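Local atomic coordinates of 1,3,6,8-tetrahydroxynaphthalene synthase (Streptomyces coelicolor, PDB entry 1U0M), a protein that catalyses the iterative condensation of five malonyl-CoA units into a pentaketide and its cyclisation to 1,3,6,8-tetrahydroxynaphthalene, on the route to melanin. Residues A320-R323 and L324-G328; D295-A298 and F299-S302; I153-A156 and H157-C160; V79-R82 and E83-R87. All blocks are in the same frame, centred on the assembly; numbering follows the deposited sequence.

Interaction 1 of 4, residues A320-R323 and L324-G328; sequences ALRR and LFDEG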
loop_
_atom_site.group_PDB
_atom_site.type_symbol
_atom_site.label_atom_id
_atom_site.label_comp_id
_atom_site.label_asym_id
_atom_site.label_seq_id
_atom_site.Cartn_x
_atom_site.Cartn_y
_atom_site.Cartn_z
ATOM N N ALA A 320 10.644 5.996 -18.808
ATOM C CA ALA A 320 10.349 6.836 -19.964
ATOM C C ALA A 320 11.028 8.167 -19.693
ATOM O O ALA A 320 11.719 8.707 -20.554
ATOM C CB ALA A 320 8.850 7.029 -20.120
ATOM N N LEU A 321 10.833 8.688 -18.484
ATOM C CA LEU A 321 11.460 9.941 -18.093
ATOM C C LEU A 321 12.957 9.786 -18.234
ATOM O O LEU A 321 13.615 10.608 -18.864
ATOM C CB LEU A 321 11.147 10.289 -16.642
ATOM C CG LEU A 321 9.978 11.229 -16.369
ATOM C CD1 LEU A 321 9.917 11.513 -14.876
ATOM C CD2 LEU A 321 10.155 12.526 -17.147
ATOM N N ARG A 322 13.494 8.726 -17.646
ATOM C CA ARG A 322 14.923 8.479 -17.715
ATOM C C ARG A 322 15.419 8.592 -19.158
ATOM O O ARG A 322 16.538 9.042 -19.403
ATOM C CB ARG A 322 15.249 7.095 -17.137
ATOM C CG ARG A 322 16.739 6.804 -16.982
ATOM C CD ARG A 322 17.308 6.172 -18.240
ATOM N NE ARG A 322 16.934 4.764 -18.356
ATOM C CZ ARG A 322 16.783 4.119 -19.510
ATOM N NH1 ARG A 322 16.966 4.748 -20.661
ATOM N NH2 ARG A 322 16.450 2.839 -19.514
ATOM N N ARG A 323 14.585 8.195 -20.114
ATOM C CA ARG A 323 14.970 8.265 -21.520
ATOM C C ARG A 323 14.798 9.674 -22.074
ATOM O O ARG A 323 15.425 10.044 -23.070
ATOM C CB ARG A 323 14.146 7.278 -22.348
ATOM C CG ARG A 323 14.498 5.823 -22.103
ATOM C CD ARG A 323 13.449 4.905 -22.695
ATOM N NE ARG A 323 13.610 3.538 -22.216
ATOM C CZ ARG A 323 14.406 2.636 -22.776
ATOM N NH1 ARG A 323 15.117 2.952 -23.849
ATOM N NH2 ARG A 323 14.500 1.419 -22.256
ATOM N N LEU A 324 13.942 10.454 -21.424
ATOM C CA LEU A 324 13.692 11.821 -21.846
ATOM C C LEU A 324 14.841 12.699 -21.375
ATOM O O LEU A 324 15.070 13.785 -21.907
ATOM C CB LEU A 324 12.365 12.310 -21.267
ATOM C CG LEU A 324 11.885 13.706 -21.662
ATOM C CD1 LEU A 324 10.382 13.779 -21.493
ATOM C CD2 LEU A 324 12.585 14.757 -20.817
ATOM N N PHE A 325 15.563 12.213 -20.372
ATOM C CA PHE A 325 16.710 12.925 -19.832
ATOM C C PHE A 325 17.926 12.678 -20.711
ATOM O O PHE A 325 18.652 13.613 -21.047
ATOM C CB PHE A 325 17.025 12.453 -18.409
ATOM C CG PHE A 325 16.222 13.138 -17.344
ATOM C CD1 PHE A 325 14.833 13.098 -17.366
ATOM C CD2 PHE A 325 16.855 13.816 -16.309
ATOM C CE1 PHE A 325 14.088 13.722 -16.374
ATOM C CE2 PHE A 325 16.119 14.444 -15.310
ATOM C CZ PHE A 325 14.734 14.397 -15.342
ATOM N N ASP A 326 18.151 11.418 -21.078
ATOM C CA ASP A 326 19.298 11.062 -21.911
ATOM C C ASP A 326 19.291 11.792 -23.244
ATOM O O ASP A 326 20.340 12.201 -23.739
ATOM C CB ASP A 326 19.348 9.555 -22.142
ATOM C CG ASP A 326 19.403 8.774 -20.847
ATOM O OD1 ASP A 326 20.191 9.151 -19.950
ATOM O OD2 ASP A 326 18.659 7.778 -20.731
ATOM N N GLU A 327 18.113 11.929 -23.840
ATOM C CA GLU A 327 18.000 12.660 -25.091
ATOM C C GLU A 327 17.970 14.103 -24.648
ATOM O O GLU A 327 18.278 15.019 -25.405
ATOM C CB GLU A 327 16.702 12.331 -25.809
ATOM C CG GLU A 327 16.417 13.252 -26.978
ATOM C CD GLU A 327 15.087 12.960 -27.626
ATOM O OE1 GLU A 327 14.904 11.819 -28.106
ATOM O OE2 GLU A 327 14.229 13.866 -27.657
ATOM N N GLY A 328 17.589 14.280 -23.389
ATOM C CA GLY A 328 17.506 15.598 -22.784
ATOM C C GLY A 328 17.748 16.793 -23.682
ATOM O O GLY A 328 18.895 17.210 -23.879
#

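Interaction 2 of 4, residues D295-A298 and F299-S302; sequences DPHA and FRFS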
loop_
_atom_site.group_PDB
_atom_site.type_symbol
_atom_site.label_atom_id
_atom_site.label_comp_id
_atom_site.label_asym_id
_atom_site.label_seq_id
_atom_site.Cartn_x
_atom_site.Cartn_y
_atom_site.Cartn_z
ATOM N N ASP A 295 -0.142 13.039 -31.109
ATOM C CA ASP A 295 0.534 12.519 -32.277
ATOM C C ASP A 295 1.085 11.188 -31.815
ATOM O O ASP A 295 1.370 11.009 -30.612
ATOM C CB ASP A 295 1.634 13.506 -32.760
ATOM C CG ASP A 295 2.759 13.711 -31.768
ATOM O OD1 ASP A 295 3.424 12.722 -31.430
ATOM O OD2 ASP A 295 3.010 14.858 -31.329
ATOM N N PRO A 296 1.184 10.202 -32.719
ATOM C CA PRO A 296 1.731 8.920 -32.225
ATOM C C PRO A 296 3.082 9.151 -31.529
ATOM O O PRO A 296 3.247 8.898 -30.338
ATOM C CB PRO A 296 1.879 8.063 -33.480
ATOM C CG PRO A 296 1.375 8.882 -34.621
ATOM C CD PRO A 296 0.967 10.231 -34.175
ATOM N N HIS A 297 4.019 9.666 -32.318
ATOM C CA HIS A 297 5.390 10.000 -31.939
ATOM C C HIS A 297 5.543 10.666 -30.574
ATOM O O HIS A 297 6.645 10.733 -30.042
ATOM C CB HIS A 297 5.980 10.922 -33.023
ATOM C CG HIS A 297 7.431 11.244 -32.837
ATOM N ND1 HIS A 297 8.425 10.295 -32.967
ATOM C CD2 HIS A 297 8.058 12.413 -32.552
ATOM C CE1 HIS A 297 9.600 10.869 -32.776
ATOM N NE2 HIS A 297 9.406 12.153 -32.525
ATOM N N ALA A 298 4.441 11.147 -30.011
ATOM C CA ALA A 298 4.477 11.819 -28.719
ATOM C C ALA A 298 4.959 10.894 -27.614
ATOM O O ALA A 298 5.776 11.283 -26.775
ATOM C CB ALA A 298 3.097 12.366 -28.376
ATOM N N PHE A 299 4.447 9.668 -27.618
ATOM C CA PHE A 299 4.820 8.679 -26.612
ATOM C C PHE A 299 5.987 7.859 -27.128
ATOM O O PHE A 299 5.953 6.630 -27.109
ATOM C CB PHE A 299 3.640 7.757 -26.311
ATOM C CG PHE A 299 2.318 8.449 -26.345
ATOM C CD1 PHE A 299 1.609 8.555 -27.536
ATOM C CD2 PHE A 299 1.803 9.042 -25.202
ATOM C CE1 PHE A 299 0.404 9.245 -27.589
ATOM C CE2 PHE A 299 0.599 9.734 -25.243
ATOM C CZ PHE A 299 -0.102 9.837 -26.439
ATOM N N ARG A 300 7.015 8.556 -27.600
ATOM C CA ARG A 300 8.208 7.916 -28.130
ATOM C C ARG A 300 9.016 7.268 -27.013
ATOM O O ARG A 300 9.601 6.199 -27.197
ATOM C CB ARG A 300 9.074 8.951 -28.858
ATOM C CG ARG A 300 10.435 8.424 -29.294
ATOM C CD ARG A 300 11.221 9.426 -30.146
ATOM N NE ARG A 300 11.663 10.612 -29.411
ATOM C CZ ARG A 300 10.895 11.663 -29.133
ATOM N NH1 ARG A 300 9.630 11.688 -29.530
ATOM N NH2 ARG A 300 11.399 12.692 -28.463
ATOM N N PHE A 301 9.040 7.927 -25.858
ATOM C CA PHE A 301 9.789 7.448 -24.698
ATOM C C PHE A 301 9.127 6.251 -24.030
ATOM O O PHE A 301 9.800 5.306 -23.624
ATOM C CB PHE A 301 9.958 8.595 -23.700
ATOM C CG PHE A 301 10.737 9.753 -24.251
ATOM C CD1 PHE A 301 12.129 9.717 -24.291
ATOM C CD2 PHE A 301 10.080 10.857 -24.785
ATOM C CE1 PHE A 301 12.854 10.759 -24.857
ATOM C CE2 PHE A 301 10.797 11.905 -25.352
ATOM C CZ PHE A 301 12.187 11.853 -25.387
ATOM N N SER A 302 7.807 6.293 -23.922
ATOM C CA SER A 302 7.068 5.197 -23.319
ATOM C C SER A 302 7.269 3.967 -24.191
ATOM O O SER A 302 7.696 2.911 -23.718
ATOM C CB SER A 302 5.578 5.537 -23.257
ATOM O OG SER A 302 5.373 6.836 -22.727
#

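Interaction 3 of 4, residues I153-A156 and H157-C160; sequences INRA and HDFC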
loop_
_atom_site.group_PDB
_atom_site.type_symbol
_atom_site.label_atom_id
_atom_site.label_comp_id
_atom_site.label_asym_id
_atom_site.label_seq_id
_atom_site.Cartn_x
_atom_site.Cartn_y
_atom_site.Cartn_z
ATOM N N ILE A 153 4.367 9.296 -7.832
ATOM C CA ILE A 153 4.689 10.672 -8.168
ATOM C C ILE A 153 3.684 11.575 -7.481
ATOM O O ILE A 153 4.051 12.419 -6.670
ATOM C CB ILE A 153 4.613 10.895 -9.684
ATOM C CG1 ILE A 153 5.776 10.169 -10.368
ATOM C CG2 ILE A 153 4.627 12.386 -9.993
ATOM C CD1 ILE A 153 5.621 10.026 -11.876
ATOM N N ASN A 154 2.411 11.382 -7.802
ATOM C CA ASN A 154 1.351 12.183 -7.212
ATOM C C ASN A 154 1.415 12.225 -5.696
ATOM O O ASN A 154 0.921 13.165 -5.084
ATOM C CB ASN A 154 -0.016 11.663 -7.657
ATOM C CG ASN A 154 -0.244 11.855 -9.131
ATOM O OD1 ASN A 154 0.588 12.442 -9.819
ATOM N ND2 ASN A 154 -1.373 11.369 -9.629
ATOM N N ARG A 155 2.024 11.217 -5.080
ATOM C CA ARG A 155 2.120 11.205 -3.623
ATOM C C ARG A 155 3.315 12.008 -3.158
ATOM O O ARG A 155 3.194 12.857 -2.277
ATOM C CB ARG A 155 2.223 9.775 -3.066
ATOM C CG ARG A 155 0.938 8.967 -3.110
ATOM C CD ARG A 155 -0.294 9.838 -2.930
ATOM N NE ARG A 155 -1.046 9.945 -4.180
ATOM C CZ ARG A 155 -1.898 10.925 -4.462
ATOM N NH1 ARG A 155 -2.112 11.895 -3.583
ATOM N NH2 ARG A 155 -2.535 10.936 -5.624
ATOM N N ALA A 156 4.475 11.729 -3.741
ATOM C CA ALA A 156 5.688 12.448 -3.378
ATOM C C ALA A 156 5.413 13.939 -3.546
ATOM O O ALA A 156 5.936 14.774 -2.813
ATOM C CB ALA A 156 6.824 12.019 -4.277
ATOM N N HIS A 157 4.569 14.243 -4.522
ATOM C CA HIS A 157 4.164 15.600 -4.848
ATOM C C HIS A 157 3.322 16.150 -3.695
ATOM O O HIS A 157 3.732 17.082 -2.997
ATOM C CB HIS A 157 3.357 15.554 -6.149
ATOM C CG HIS A 157 2.913 16.890 -6.652
ATOM N ND1 HIS A 157 2.248 17.800 -5.861
ATOM C CD2 HIS A 157 2.966 17.437 -7.890
ATOM C CE1 HIS A 157 1.904 18.847 -6.590
ATOM N NE2 HIS A 157 2.327 18.651 -7.826
ATOM N N ASP A 158 2.144 15.561 -3.500
ATOM C CA ASP A 158 1.241 15.968 -2.432
ATOM C C ASP A 158 2.004 16.161 -1.131
ATOM O O ASP A 158 1.723 17.080 -0.366
ATOM C CB ASP A 158 0.154 14.909 -2.234
ATOM C CG ASP A 158 -0.931 14.988 -3.283
ATOM O OD1 ASP A 158 -0.601 15.150 -4.474
ATOM O OD2 ASP A 158 -2.119 14.883 -2.922
ATOM N N PHE A 159 2.971 15.288 -0.887
ATOM C CA PHE A 159 3.766 15.357 0.326
ATOM C C PHE A 159 4.554 16.651 0.355
ATOM O O PHE A 159 4.478 17.409 1.316
ATOM C CB PHE A 159 4.735 14.181 0.386
ATOM C CG PHE A 159 5.452 14.042 1.699
ATOM C CD1 PHE A 159 4.798 13.533 2.814
ATOM C CD2 PHE A 159 6.790 14.394 1.813
ATOM C CE1 PHE A 159 5.467 13.373 4.019
ATOM C CE2 PHE A 159 7.464 14.236 3.017
ATOM C CZ PHE A 159 6.802 13.726 4.118
ATOM N N CYS A 160 5.312 16.896 -0.708
ATOM C CA CYS A 160 6.137 18.093 -0.796
ATOM C C CYS A 160 5.372 19.391 -0.654
ATOM O O CYS A 160 5.833 20.312 0.008
ATOM C CB CYS A 160 6.915 18.092 -2.102
ATOM S SG CYS A 160 8.282 16.945 -2.049
#

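Interaction 4 of 4, residues V79-R82 and E83-R87; sequences VYER and EAKSR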
loop_
_atom_site.group_PDB
_atom_site.type_symbol
_atom_site.label_atom_id
_atom_site.label_comp_id
_atom_site.label_asym_id
_atom_site.label_seq_id
_atom_site.Cartn_x
_atom_site.Cartn_y
_atom_site.Cartn_z
ATOM N N VAL A 79 12.486 -15.645 -3.824
ATOM C CA VAL A 79 13.324 -15.085 -4.881
ATOM C C VAL A 79 13.085 -13.579 -4.982
ATOM O O VAL A 79 14.022 -12.805 -5.189
ATOM C CB VAL A 79 13.012 -15.695 -6.234
ATOM C CG1 VAL A 79 13.902 -15.068 -7.294
ATOM C CG2 VAL A 79 13.188 -17.199 -6.168
ATOM N N TYR A 80 11.824 -13.175 -4.821
ATOM C CA TYR A 80 11.456 -11.773 -4.894
ATOM C C TYR A 80 12.242 -10.926 -3.910
ATOM O O TYR A 80 12.865 -9.955 -4.321
ATOM C CB TYR A 80 9.937 -11.601 -4.688
ATOM C CG TYR A 80 9.480 -10.159 -4.530
ATOM C CD1 TYR A 80 9.247 -9.615 -3.265
ATOM C CD2 TYR A 80 9.353 -9.318 -5.636
ATOM C CE1 TYR A 80 8.907 -8.272 -3.107
ATOM C CE2 TYR A 80 9.017 -7.971 -5.489
ATOM C CZ TYR A 80 8.796 -7.454 -4.220
ATOM O OH TYR A 80 8.475 -6.118 -4.062
ATOM N N GLU A 81 12.250 -11.281 -2.622
ATOM C CA GLU A 81 12.990 -10.461 -1.661
ATOM C C GLU A 81 14.499 -10.529 -1.810
ATOM O O GLU A 81 15.181 -9.530 -1.611
ATOM C CB GLU A 81 12.593 -10.765 -0.203
ATOM C CG GLU A 81 12.816 -12.167 0.298
ATOM C CD GLU A 81 12.751 -12.254 1.826
ATOM O OE1 GLU A 81 12.632 -13.382 2.364
ATOM O OE2 GLU A 81 12.833 -11.198 2.492
ATOM N N ARG A 82 15.032 -11.691 -2.168
ATOM C CA ARG A 82 16.477 -11.800 -2.355
ATOM C C ARG A 82 16.941 -10.891 -3.492
ATOM O O ARG A 82 17.922 -10.150 -3.346
ATOM C CB ARG A 82 16.881 -13.231 -2.703
ATOM C CG ARG A 82 18.381 -13.383 -2.982
ATOM C CD ARG A 82 18.690 -14.710 -3.681
ATOM N NE ARG A 82 18.275 -14.727 -5.084
ATOM C CZ ARG A 82 17.799 -15.800 -5.707
ATOM N NH1 ARG A 82 17.670 -16.942 -5.046
ATOM N NH2 ARG A 82 17.470 -15.740 -6.999
ATOM N N GLU A 83 16.232 -10.958 -4.624
ATOM C CA GLU A 83 16.585 -10.164 -5.798
ATOM C C GLU A 83 16.406 -8.670 -5.589
ATOM O O GLU A 83 17.105 -7.869 -6.200
ATOM C CB GLU A 83 15.765 -10.598 -7.020
ATOM C CG GLU A 83 16.046 -12.013 -7.537
ATOM C CD GLU A 83 17.484 -12.204 -7.995
ATOM O OE1 GLU A 83 18.106 -11.225 -8.462
ATOM O OE2 GLU A 83 17.990 -13.340 -7.905
ATOM N N ALA A 84 15.464 -8.294 -4.734
ATOM C CA ALA A 84 15.216 -6.888 -4.471
ATOM C C ALA A 84 16.268 -6.331 -3.507
ATOM O O ALA A 84 16.667 -5.170 -3.596
ATOM C CB ALA A 84 13.834 -6.714 -3.886
ATOM N N LYS A 85 16.709 -7.161 -2.575
ATOM C CA LYS A 85 17.705 -6.703 -1.627
ATOM C C LYS A 85 19.049 -6.519 -2.295
ATOM O O LYS A 85 19.746 -5.553 -2.011
ATOM C CB LYS A 85 17.803 -7.668 -0.450
ATOM C CG LYS A 85 16.681 -7.441 0.539
ATOM C CD LYS A 85 16.773 -8.352 1.742
ATOM C CE LYS A 85 15.735 -7.971 2.781
ATOM N NZ LYS A 85 15.470 -9.097 3.701
ATOM N N SER A 86 19.399 -7.420 -3.207
ATOM C CA SER A 86 20.670 -7.312 -3.918
ATOM C C SER A 86 20.660 -6.356 -5.113
ATOM O O SER A 86 21.715 -6.070 -5.674
ATOM C CB SER A 86 21.145 -8.692 -4.385
ATOM O OG SER A 86 20.136 -9.372 -5.103
ATOM N N ARG A 87 19.494 -5.840 -5.500
ATOM C CA ARG A 87 19.447 -4.939 -6.651
ATOM C C ARG A 87 18.956 -3.511 -6.382
ATOM O O ARG A 87 19.486 -2.552 -6.939
ATOM C CB ARG A 87 18.583 -5.548 -7.764
ATOM C CG ARG A 87 19.064 -6.882 -8.309
ATOM C CD ARG A 87 18.108 -7.374 -9.381
ATOM N NE ARG A 87 18.388 -8.735 -9.822
ATOM C CZ ARG A 87 19.257 -9.049 -10.774
ATOM N NH1 ARG A 87 19.941 -8.091 -11.391
ATOM N NH2 ARG A 87 19.426 -10.322 -11.123
#

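Interaction 1 of 4, residues A320-R323 and L324-G328
Two backbone donors converge on Leu321 O: Phe325 N at 2.9 Å and, in a weak bond, Leu324 N. They belong to the last turns of helix 315-326, in the C-terminal half of the thiolase fold, where i to i+3 bonds begin to mix with the alpha-helical i to i+4 pattern; Leu324 N also bonds weakly to Ala320 O. The Phe325 ring offers its edge to the doubly used oxygen, CD1 standing 3.2 Å from Leu321 O. With CG beside its own backbone N (chi1 -85°), Phe325 swings back along the helix and runs next to Leu321, CE1 to CD2 4.2 Å. Apolar residues suit this side, since Leu321 packs on Leu12 and Pro15 of strand 11-18 and Trp354 meets the phenyl ring edge-to-face.

Long arginines occupy another side. Arg322 folds at chi2 and chi3, bringing NH1 within 3.5 Å of Asp326 OD2, a weak salt bridge with guanidinium and carboxylate planes 33° apart; its stronger partner is Asp319. Arg323 stays extended from CG to NE and reaches Asp319 and Glu308. The two positive groups lie close, probably eased by the aspartate they share: Arg322 NH2 stands 3.5 Å above the Arg323 guanidinium plane, offset toward its rim.

Interaction 2 of 4, residues D295-A298 and F299-S302
A 3-10 turn from Pro296 to Ala298 passes through an inverse gamma turn centred on Phe299 and so enters helix 300-308. Phe299 N donates to Pro296 O at 3.1 Å, while the gamma turn is closed by a weak bond from Arg300 N to Ala298 O. Proline fits the start of such a turn, where its carbonyl is used and its missing N-H costs nothing.

Outside this backbone, the guanidinium of Arg300 lies flat on the imidazole of His297, planes 19° apart and centres 4.3 Å from each other. The bend at chi3 of Arg300 (68°) folds the guanidinium back onto that face. Arg300 NH1 comes within 3.0 Å of His297 NE2, yet it stands above the ring and not in its plane, so the two stack without hydrogen bonding. Arg300 NH2 keeps a charged partner elsewhere, Glu327 of segment 324-328.

The apolar half is formed by Ala298, whose small CB sits over one face of the Phe299 ring, 4.3 Å from its centroid and 15° off the normal, a CH-pi contact. Phe299 CE1 also lies 3.6 Å from Asp295 O. Buried as it is, the phenyl ring packs on Leu285 and Leu288 of helix 281-291 and on Val277, so one aromatic side chain joins the turn to a helix and to strand 276-278. The backbone thus combines a 3-10 turn with an inverse gamma turn, leading into helix 300-308 in the C-terminal half of the thiolase fold.

Interaction 3 of 4, residues I153-A156 and H157-C160
At its edge, near its plane, the guanidinium of Arg155 meets the carboxylate of Asp158: NH1 lies 3.1 Å from Asp158 OD2, a salt bridge in which the two planes are turned 64° apart. Bends at chi2 and chi3 turn the end of Arg155 out alongside Asp158, one turn further on, while Asp158, with CG beside its own backbone N (chi1 -78°), leans toward the preceding turn. The stronger partner of OD2 is Arg137 of the second subunit, and OD1 accepts from Asn218 ND2. Asp158 is thus a buried carboxylate shared between charges at the dimer interface, where it also packs on Phe159 of the other chain.

Both segments lie on helix 148-162, which starts just after Cys146, the probable active-site nucleophile, as in other thiolase-fold enzymes. Four i to i+4 bonds run through the contact, among them Phe159 N to Arg155 O at 2.8 Å and Asp158 N to Asn154 O at 3.1 Å. Small Ala156 suits a helix laid close on the sheet, touching Ile110, Ala168 and Ile170, and Ile153 also packs on Ile170. Asn154 turns its amide toward strand 346-355, giving ND2 to Met349 O. Phe159 CB rests 3.3 Å from Arg155 O, and its ring reaches on to Tyr163.

Interaction 4 of 4, residues V79-R82 and E83-R87
Val79 opens the segment by lying alongside Glu83: its CG1 is 3.7 Å from Glu83 CG, and Val79 O accepts from Glu83 N. Tyr80, one residue on, receives Ala84 N at its carbonyl and turns its ring into the core, where its hydroxyl hydrogen-bonds Ser113; the small Ala84 packs on Cys173 and Phe175 of strand 167-175. Glu81 carries CG between its N and carbonyl carbon (chi1 61°) and then runs out extended, alongside Lys85 and pointing the same way, with OE2 3.6 Å from Lys85 NZ. That is a long i to i+4 salt bridge, and Lys85 also has a cation-pi contact with Trp125.

All of this sits on helix 73-99, a long helix of the N-terminal half of the thiolase fold, and Arg82, Glu83 and Arg87 form a salt-bridge network on it. Arg82 bends at chi3 so that its guanidinium edge meets its neighbour: NH2 donates to the anti lone pair of Glu83 OE2 at 2.6 Å, that oxygen lying 2° out of the guanidinium plane, and NE adds a weak bond to it. Glu83, bent at chi2, offers its other oxygen to Arg87, whose NE lies 2.9 Å from Glu83 OE1. A buried glutamate thus has both oxygens gripped by arginines. Finally, Arg82 O accepts twice from Ser86, from OG at 2.9 Å and from N at 3.1 Å, the two reaching it from opposite faces of its plane.

Each contact is local, so none encloses a loop and none nests in or crosses another; along the chain they follow in the order interaction 4, interaction 3, interaction 2, interaction 1. The first two belong to the N-terminal half, on helices 73-99 and 148-162, about 26 Å apart between centres; both helices pack on strand 167-175, and interaction 3 adds the second subunit. The last two lie in the C-terminal half, at consecutive helices, and they touch, the Phe301 ring of interaction 2 packing on Leu324 of interaction 1. Both rest against strand 276-278. Interactions 1 and 3 come within about 5 Å at their nearest atoms, without contact.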